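Local coordinates for Mlr7391 protein (Mesorhizobium loti, PDB 3HK4), which is of unknown function but belongs to the SnoaL-like family of the NTF2-like fold and is a putative polyketide cyclase, at residues K27-T30 with E31-Q35. Residues are numbered along the deposited sequence; the frame is centred on the assembly and turned at random.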
ATOM      1  N   LYS A  27      27.057  -1.242  -1.611  1.00 26.00           N
ATOM      2  CA  LYS A  27      27.488  -2.464  -0.958  1.00 28.90           C
ATOM      3  C   LYS A  27      26.823  -2.633   0.386  1.00 27.52           C
ATOM      4  O   LYS A  27      26.338  -3.709   0.720  1.00 28.76           O
ATOM      5  CB  LYS A  27      28.992  -2.452  -0.805  1.00 30.65           C
ATOM      6  CG  LYS A  27      29.585  -3.676  -0.114  1.00 37.18           C
ATOM      7  CD  LYS A  27      31.089  -3.476   0.169  1.00 37.66           C
ATOM      8  CE  LYS A  27      31.751  -4.752   0.767  1.00 48.37           C
ATOM      9  NZ  LYS A  27      31.229  -5.184   2.094  1.00 51.51           N
ATOM     10  N   ASP A  28      26.742  -1.579   1.160  1.00 32.28           N
ATOM     11  CA  ASP A  28      26.123  -1.701   2.487  1.00 30.58           C
ATOM     12  C   ASP A  28      24.641  -2.050   2.326  1.00 31.07           C
ATOM     13  O   ASP A  28      24.156  -2.998   2.920  1.00 31.84           O
ATOM     14  CB  ASP A  28      26.319  -0.404   3.259  1.00 32.14           C
ATOM     15  CG  ASP A  28      25.861  -0.484   4.682  1.00 32.00           C
ATOM     16  OD1 ASP A  28      25.993  -1.548   5.300  1.00 27.96           O
ATOM     17  OD2 ASP A  28      25.374   0.546   5.194  1.00 30.22           O
ATOM     18  N   PHE A  29      23.932  -1.269   1.526  1.00 28.97           N
ATOM     19  CA  PHE A  29      22.486  -1.457   1.274  1.00 26.90           C
ATOM     20  C   PHE A  29      22.201  -2.865   0.791  1.00 30.36           C
ATOM     21  O   PHE A  29      21.285  -3.508   1.274  1.00 30.23           O
ATOM     22  CB  PHE A  29      22.055  -0.399   0.254  1.00 29.37           C
ATOM     23  CG  PHE A  29      20.607  -0.410  -0.094  1.00 30.27           C
ATOM     24  CD1 PHE A  29      19.716   0.302   0.628  1.00 27.26           C
ATOM     25  CD2 PHE A  29      20.161  -1.077  -1.221  1.00 30.67           C
ATOM     26  CE1 PHE A  29      18.354   0.300   0.262  1.00 32.21           C
ATOM     27  CE2 PHE A  29      18.823  -1.092  -1.578  1.00 33.79           C
ATOM     28  CZ  PHE A  29      17.932  -0.378  -0.829  1.00 31.63           C
ATOM     29  N   THR A  30      23.021  -3.355  -0.126  1.00 30.85           N
ATOM     30  CA  THR A  30      22.841  -4.715  -0.679  1.00 31.15           C
ATOM     31  C   THR A  30      23.037  -5.769   0.391  1.00 29.89           C
ATOM     32  O   THR A  30      22.261  -6.712   0.479  1.00 30.44           O
ATOM     33  CB  THR A  30      23.789  -4.954  -1.873  1.00 30.23           C
ATOM     34  OG1 THR A  30      23.517  -3.936  -2.840  1.00 29.09           O
ATOM     35  CG2 THR A  30      23.571  -6.365  -2.489  1.00 31.72           C
ATOM     36  N   GLU A  31      24.070  -5.616   1.198  1.00 29.16           N
ATOM     37  CA  GLU A  31      24.339  -6.574   2.249  1.00 31.70           C
ATOM     38  C   GLU A  31      23.188  -6.599   3.245  1.00 29.74           C
ATOM     39  O   GLU A  31      22.777  -7.648   3.718  1.00 28.17           O
ATOM     40  CB  GLU A  31      25.678  -6.249   2.932  1.00 33.16           C
ATOM     41  CG  GLU A  31      26.893  -6.576   2.053  1.00 36.96           C
ATOM     42  CD  GLU A  31      28.246  -6.127   2.653  1.00 40.19           C
ATOM     43  OE1 GLU A  31      28.291  -5.634   3.810  1.00 46.50           O
ATOM     44  OE2 GLU A  31      29.274  -6.260   1.944  1.00 51.29           O
ATOM     45  N   LEU A  32      22.684  -5.421   3.597  1.00 28.09           N
ATOM     46  CA  LEU A  32      21.555  -5.349   4.475  1.00 28.06           C
ATOM     47  C   LEU A  32      20.334  -6.056   3.891  1.00 28.75           C
ATOM     48  O   LEU A  32      19.652  -6.851   4.595  1.00 29.09           O
ATOM     49  CB  LEU A  32      21.266  -3.861   4.843  1.00 23.98           C
ATOM     50  CG  LEU A  32      22.222  -3.196   5.798  1.00 26.87           C
ATOM     51  CD1 LEU A  32      21.978  -1.633   5.830  1.00 23.06           C
ATOM     52  CD2 LEU A  32      22.082  -3.765   7.176  1.00 33.45           C
ATOM     53  N   LEU A  33      20.060  -5.851   2.615  1.00 29.41           N
ATOM     54  CA  LEU A  33      18.910  -6.573   1.990  1.00 30.42           C
ATOM     55  C   LEU A  33      19.153  -8.070   1.997  1.00 32.50           C
ATOM     56  O   LEU A  33      18.239  -8.841   2.384  1.00 31.70           O
ATOM     57  CB  LEU A  33      18.611  -6.122   0.564  1.00 32.09           C
ATOM     58  CG  LEU A  33      18.226  -4.650   0.341  1.00 33.91           C
ATOM     59  CD1 LEU A  33      17.738  -4.453  -1.116  1.00 31.96           C
ATOM     60  CD2 LEU A  33      17.235  -4.116   1.325  1.00 37.77           C
ATOM     61  N   LYS A  34      20.354  -8.505   1.601  1.00 31.35           N
ATOM     62  CA  LYS A  34      20.669  -9.942   1.637  1.00 33.14           C
ATOM     63  C   LYS A  34      20.467 -10.565   3.020  1.00 33.30           C
ATOM     64  O   LYS A  34      20.032 -11.709   3.134  1.00 35.95           O
ATOM     65  CB  LYS A  34      22.104 -10.216   1.224  1.00 37.02           C
ATOM     66  CG  LYS A  34      22.387  -9.991  -0.236  1.00 38.96           C
ATOM     67  CD  LYS A  34      23.827 -10.354  -0.495  1.00 38.22           C
ATOM     68  CE  LYS A  34      24.179 -10.187  -1.926  1.00 48.79           C
ATOM     69  NZ  LYS A  34      25.579 -10.542  -2.131  1.00 42.36           N
ATOM     70  N   GLN A  35      20.832  -9.817   4.060  1.00 32.79           N
ATOM     71  CA  GLN A  35      20.705 -10.255   5.463  1.00 33.29           C
ATOM     72  C   GLN A  35      19.274 -10.222   5.991  1.00 32.13           C
ATOM     73  O   GLN A  35      19.010 -10.664   7.106  1.00 37.72           O
ATOM     74  CB  GLN A  35      21.596  -9.403   6.341  1.00 32.58           C
ATOM     75  CG  GLN A  35      23.099  -9.672   6.119  1.00 35.64           C
ATOM     76  CD  GLN A  35      24.002  -8.557   6.639  1.00 38.57           C
ATOM     77  OE1 GLN A  35      23.576  -7.723   7.450  1.00 47.40           O
ATOM     78  NE2 GLN A  35      25.245  -8.523   6.145  1.00 41.51           N
TER
HETATM   79  O   HOH W   1      29.959  -2.786   3.156  1.00 55.66           O
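Helix 22-34 of this NTF2-like fold brings Phe29 and Leu33 together, one turn apart, on its buried side. Leu33 CD1 lies 3.6 Å from Phe29 CE2, and Leu33 CG sits over one face of the ring. With CG anti to the backbone N (chi1 -178°), the Phe29 ring runs along the helix toward Leu33. In the fold, this helix lies against the curved sheet, where the Phe29 ring meets Tyr122 edge-to-face and Leu33 touches Leu99 and Phe101 of strand 96-107, and beside helix 38-45, where Leu33 touches Ala41. With an alanine here in place of Leu33, the ring of Phe29 would probably lose both the CG over its face and the CD1 beside CE2, and a gap would open toward Leu99. The backbone is joined by i+4 to i hydrogen bonds: Leu32 N to Asp28 O is 2.9 Å, and Lys34 N to Thr30 O is 2.8 Å and nearly straight at 173°. Thr30 CG2 lies 3.9 Å from Lys34 CE, while Thr30 OG1 bonds back to Ala26 O. On the solvent side Lys27 and Glu31 may pair as a salt bridge, but their charged ends clash in the model, so the pairing is doubtful. Asp28 turns its carboxylate to helix 38-45, where OD2 bonds Tyr45 OH and forms a salt bridge with Lys44.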